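Local coordinates for Low molecular weight protein-tyrosine-phosphatase PtpA (Staphylococcus aureus, PDB 3ROF) that hydrolyses phosphotyrosine in proteins to tyrosine and phosphate, and probably acts as a secreted effector that counteracts host defences during infection, at residues Met118-Val123 and Tyr136-Ser141; Met6-Phe11 and Lys40-Gly45. All blocks are in the same frame, centred on the assembly; numbering follows the deposited sequence.

Contact 1 of 2, residues Met118-Val123 and Tyr136-Ser141; sequences MEESDV and YDMVLS
Met138 reaches out from helix 132-153 into the curve of the loop segment Met118-Val123 and touches Met118, Val123 and Glu120 in turn. Near its root, CG meets the thioether of Met118, whose SD lies 3.7 Å away, the two methionine chains crossing at about a right angle. Further out, Met138 SD packs against the isopropyl group of Val123, 4.0 Å from CG1. The terminal CE lies across the aliphatic part of Glu120, 3.9 Å from CG. An extended chain beyond CG (chi2 173°, chi3 164°) gives Met138 this reach, whereas Met118 bends at chi3 (71°) and lays its methyl beside Met138 CG. Met118 SD also comes within 3.5 Å of Ser141 OG, a hydroxyl held one turn along the helix by donation to Met138 O at 2.8 Å and by a hydrogen bond with Ser116 OG, which also bonds the backbone N of Met118 and so ties Met118 to the helix. At the other end, Val123 O accepts from Arg19 NH1, a probable active-site residue. The loop, which leads from strand 108-111 to helix 126-129, thus packs against helix 132-153, whose Val139 turns to helix 19-33.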
# COMPACT_ATOMS: atom_id res chain seq x y z
N MET A 118 4.00 16.51 -1.63
CA MET A 118 4.41 16.53 -3.02
C MET A 118 3.25 16.95 -3.91
O MET A 118 2.10 16.68 -3.61
CB MET A 118 4.94 15.15 -3.45
CG MET A 118 6.21 14.76 -2.74
SD MET A 118 6.87 13.16 -3.22
CE MET A 118 7.44 13.55 -4.87
N GLU A 119 3.55 17.65 -5.00
CA GLU A 119 2.52 18.17 -5.90
C GLU A 119 1.81 17.05 -6.67
O GLU A 119 0.63 17.18 -7.04
CB GLU A 119 3.11 19.18 -6.87
N GLU A 120 2.52 15.95 -6.87
CA GLU A 120 2.00 14.83 -7.63
C GLU A 120 0.78 14.21 -6.95
O GLU A 120 0.69 14.20 -5.72
CB GLU A 120 3.08 13.74 -7.75
CG GLU A 120 4.21 14.07 -8.74
CD GLU A 120 5.38 14.82 -8.13
OE1 GLU A 120 5.31 15.20 -6.94
OE2 GLU A 120 6.37 15.06 -8.86
N SER A 121 -0.15 13.70 -7.76
CA SER A 121 -1.34 13.00 -7.24
C SER A 121 -1.18 11.48 -7.27
O SER A 121 -1.76 10.79 -6.43
CB SER A 121 -2.59 13.38 -8.06
N ASP A 122 -0.47 10.99 -8.28
CA ASP A 122 -0.36 9.55 -8.55
C ASP A 122 1.10 9.12 -8.51
O ASP A 122 2.02 9.88 -8.87
CB ASP A 122 -0.91 9.22 -9.98
CG ASP A 122 -2.43 9.21 -10.09
OD1 ASP A 122 -3.15 9.49 -9.18
OD2 ASP A 122 -2.92 8.83 -11.16
N VAL A 123 1.32 7.88 -8.05
CA VAL A 123 2.64 7.27 -8.02
C VAL A 123 2.84 6.54 -9.35
O VAL A 123 2.12 5.58 -9.63
CB VAL A 123 2.77 6.28 -6.87
CG1 VAL A 123 4.16 5.60 -6.87
CG2 VAL A 123 2.46 6.96 -5.53
N TYR A 136 10.11 5.11 -3.62
CA TYR A 136 10.56 5.12 -2.22
C TYR A 136 10.40 6.51 -1.63
O TYR A 136 9.84 6.67 -0.54
CB TYR A 136 12.02 4.65 -2.18
CG TYR A 136 12.64 4.68 -0.81
CD1 TYR A 136 12.45 3.64 0.08
CD2 TYR A 136 13.43 5.74 -0.43
CE1 TYR A 136 13.05 3.67 1.35
CE2 TYR A 136 14.03 5.79 0.82
CZ TYR A 136 13.84 4.75 1.69
OH TYR A 136 14.46 4.82 2.93
N ASP A 137 10.88 7.54 -2.32
CA ASP A 137 10.79 8.90 -1.81
C ASP A 137 9.32 9.30 -1.62
O ASP A 137 8.98 9.95 -0.63
CB ASP A 137 11.48 9.88 -2.76
CG ASP A 137 12.97 9.71 -2.82
OD1 ASP A 137 13.57 9.04 -2.01
OD2 ASP A 137 13.57 10.32 -3.75
N MET A 138 8.44 8.90 -2.55
CA MET A 138 7.02 9.20 -2.42
C MET A 138 6.42 8.53 -1.21
O MET A 138 5.67 9.16 -0.43
CB MET A 138 6.27 8.80 -3.69
CG MET A 138 6.46 9.83 -4.78
SD MET A 138 5.74 9.25 -6.33
CE MET A 138 5.64 10.80 -7.26
N VAL A 139 6.72 7.25 -0.97
CA VAL A 139 6.21 6.60 0.23
C VAL A 139 6.72 7.28 1.50
O VAL A 139 5.95 7.55 2.41
CB VAL A 139 6.61 5.10 0.25
CG1 VAL A 139 6.13 4.45 1.56
CG2 VAL A 139 5.99 4.37 -0.92
N LEU A 140 8.01 7.62 1.54
CA LEU A 140 8.53 8.29 2.73
C LEU A 140 7.84 9.62 2.96
O LEU A 140 7.65 10.06 4.10
CB LEU A 140 10.05 8.48 2.64
CG LEU A 140 10.84 7.43 3.40
CD1 LEU A 140 10.58 6.02 2.88
CD2 LEU A 140 12.31 7.78 3.33
N SER A 141 7.43 10.31 1.90
CA SER A 141 6.81 11.61 2.05
C SER A 141 5.42 11.51 2.68
O SER A 141 4.92 12.47 3.25
CB SER A 141 6.75 12.34 0.73
OG SER A 141 5.70 11.91 -0.12

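Contact 2 of 2, residues Met6-Phe11 and Lys40-Gly45. With PO4 (phosphate ion), chain D.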
# COMPACT_ATOMS: atom_id res chain seq x y z
N MET A 6 -7.45 -4.30 16.32
CA MET A 6 -6.57 -4.00 15.25
C MET A 6 -7.31 -3.32 14.15
O MET A 6 -8.54 -3.48 13.98
CB MET A 6 -5.91 -5.26 14.71
CG MET A 6 -4.81 -4.88 13.76
SD MET A 6 -3.18 -5.08 14.43
CE MET A 6 -3.40 -5.38 16.18
N VAL A 7 -6.57 -2.54 13.39
CA VAL A 7 -7.10 -2.05 12.15
C VAL A 7 -6.18 -2.51 11.02
O VAL A 7 -4.98 -2.72 11.22
CB VAL A 7 -7.35 -0.54 12.12
CG1 VAL A 7 -8.33 -0.13 13.22
CG2 VAL A 7 -6.10 0.18 12.22
N ASP A 8 -6.77 -2.68 9.84
CA ASP A 8 -6.06 -3.18 8.70
C ASP A 8 -5.94 -2.11 7.64
O ASP A 8 -6.95 -1.49 7.28
CB ASP A 8 -6.79 -4.38 8.13
CG ASP A 8 -6.82 -5.53 9.08
OD1 ASP A 8 -5.80 -6.22 9.20
OD2 ASP A 8 -7.86 -5.72 9.74
N VAL A 9 -4.72 -1.90 7.15
CA VAL A 9 -4.47 -1.01 6.03
C VAL A 9 -3.90 -1.80 4.88
O VAL A 9 -2.95 -2.56 5.08
CB VAL A 9 -3.53 0.22 6.40
CG1 VAL A 9 -2.24 -0.18 7.02
CG2 VAL A 9 -3.30 1.13 5.23
N ALA A 10 -4.44 -1.63 3.68
CA ALA A 10 -3.90 -2.28 2.48
C ALA A 10 -3.45 -1.25 1.50
O ALA A 10 -4.22 -0.37 1.14
CB ALA A 10 -4.94 -3.16 1.81
N PHE A 11 -2.23 -1.39 1.02
CA PHE A 11 -1.77 -0.65 -0.15
C PHE A 11 -2.16 -1.44 -1.38
O PHE A 11 -2.00 -2.66 -1.42
CB PHE A 11 -0.25 -0.44 -0.07
CG PHE A 11 0.16 0.41 1.08
CD1 PHE A 11 0.02 1.79 1.01
CD2 PHE A 11 0.66 -0.16 2.24
CE1 PHE A 11 0.40 2.59 2.08
CE2 PHE A 11 1.06 0.63 3.29
CZ PHE A 11 0.92 1.99 3.23
N LYS A 40 -2.24 -3.39 11.23
CA LYS A 40 -1.72 -4.49 10.42
C LYS A 40 -1.72 -4.09 8.96
O LYS A 40 -2.69 -3.48 8.50
CB LYS A 40 -2.59 -5.73 10.60
CG LYS A 40 -2.03 -6.95 9.93
CD LYS A 40 -2.84 -8.22 10.21
CE LYS A 40 -2.25 -9.41 9.45
NZ LYS A 40 -3.06 -10.65 9.61
N VAL A 41 -0.62 -4.34 8.26
CA VAL A 41 -0.44 -3.88 6.90
C VAL A 41 -0.56 -5.04 5.92
O VAL A 41 -0.11 -6.17 6.20
CB VAL A 41 0.91 -3.18 6.75
CG1 VAL A 41 0.94 -2.37 5.46
CG2 VAL A 41 1.21 -2.25 7.92
N HIS A 42 -1.16 -4.73 4.77
CA HIS A 42 -1.40 -5.69 3.69
C HIS A 42 -1.10 -5.03 2.36
O HIS A 42 -1.01 -3.80 2.28
CB HIS A 42 -2.87 -6.09 3.68
CG HIS A 42 -3.40 -6.54 4.99
ND1 HIS A 42 -3.61 -7.87 5.31
CD2 HIS A 42 -3.83 -5.83 6.05
CE1 HIS A 42 -4.14 -7.95 6.53
NE2 HIS A 42 -4.29 -6.72 6.98
N SER A 43 -1.09 -5.81 1.29
CA SER A 43 -1.08 -5.25 -0.04
C SER A 43 -1.79 -6.17 -1.03
O SER A 43 -1.84 -7.40 -0.83
CB SER A 43 0.35 -4.95 -0.50
OG SER A 43 1.13 -6.13 -0.60
N ARG A 44 -2.30 -5.55 -2.10
CA ARG A 44 -2.99 -6.26 -3.15
C ARG A 44 -2.66 -5.58 -4.47
O ARG A 44 -2.32 -4.39 -4.51
CB ARG A 44 -4.51 -6.20 -2.94
CG ARG A 44 -5.08 -6.86 -1.71
CD ARG A 44 -4.89 -8.35 -1.76
NE ARG A 44 -5.63 -9.06 -0.70
CZ ARG A 44 -5.14 -9.32 0.50
NH1 ARG A 44 -3.93 -8.88 0.85
NH2 ARG A 44 -5.88 -9.98 1.39
N GLY A 45 -2.91 -6.34 -5.54
CA GLY A 45 -2.81 -5.83 -6.89
C GLY A 45 -4.13 -6.10 -7.61
O GLY A 45 -4.63 -7.21 -7.57
P PO4 D . -3.30 -11.18 3.96
O1 PO4 D . -3.05 -11.42 5.43
O2 PO4 D . -4.70 -11.60 3.64
O3 PO4 D . -3.25 -9.72 3.55
O4 PO4 D . -2.39 -11.99 3.07
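Asp8 and His42 both carry CG beside the backbone N, opposite the carbonyl carbon (chi1 -65° and -52°), and from the same face of the sheet they lean together until His42 NE2 donates to Asp8 OD1 at 2.7 Å. NE2 meets OD1 on its anti side and out of the carboxylate plane, whereas OD1 itself lies close to the imidazole plane; the two planes stand 55° apart. Lys40 runs alongside Asp8, its CB 3.5 Å from Asp8 OD1. Beneath them, strands 7-11 and 40-45 run parallel, joined by five backbone hydrogen bonds from Lys40 N to Val7 O through to Arg44 N to Phe11 O. On the other face Val41 CG1 sits at the edge of the Phe11 ring, 3.7 Å from CE2, where crossover helix 19-33 of the beta-alpha-beta unit packs over both. His42 ND1 donates to phosphate O3 at 2.6 Å; Arg44 NH1 donates to the same oxygen at 2.9 Å and NH2 to phosphate O2, a two-pronged grip, while NE pairs with Asp82. Donating to phosphate and carboxylate, the imidazole is probably protonated on both nitrogens and so positively charged; the ion, likely from the crystallisation liquor, is consistent with a patch able to hold an anion.

Overall arrangement
Contact 2 joins two neighbouring strands of the parallel sheet, its centre about 7 Å from the centre of the chain, with a buried face under helix 19-33 and a polar face where the phosphate binds. Contact 1 lies farther out, its centre about 12 Å away, and packs a loop on helix 132-153 through thioethers and methyl groups. Backbone bonds and charged groups dominate contact 2, apolar side-chain packing contact 1. The two do not touch: their nearest atoms are about 6 Å apart. Helix 19-33 takes Phe11 and Val41 from contact 2 and Val139 from the helix of contact 1. Both approach the probable active site: Val123 of contact 1 lies near Arg19, and Ser43 of contact 2 near Cys13, the probable nucleophile.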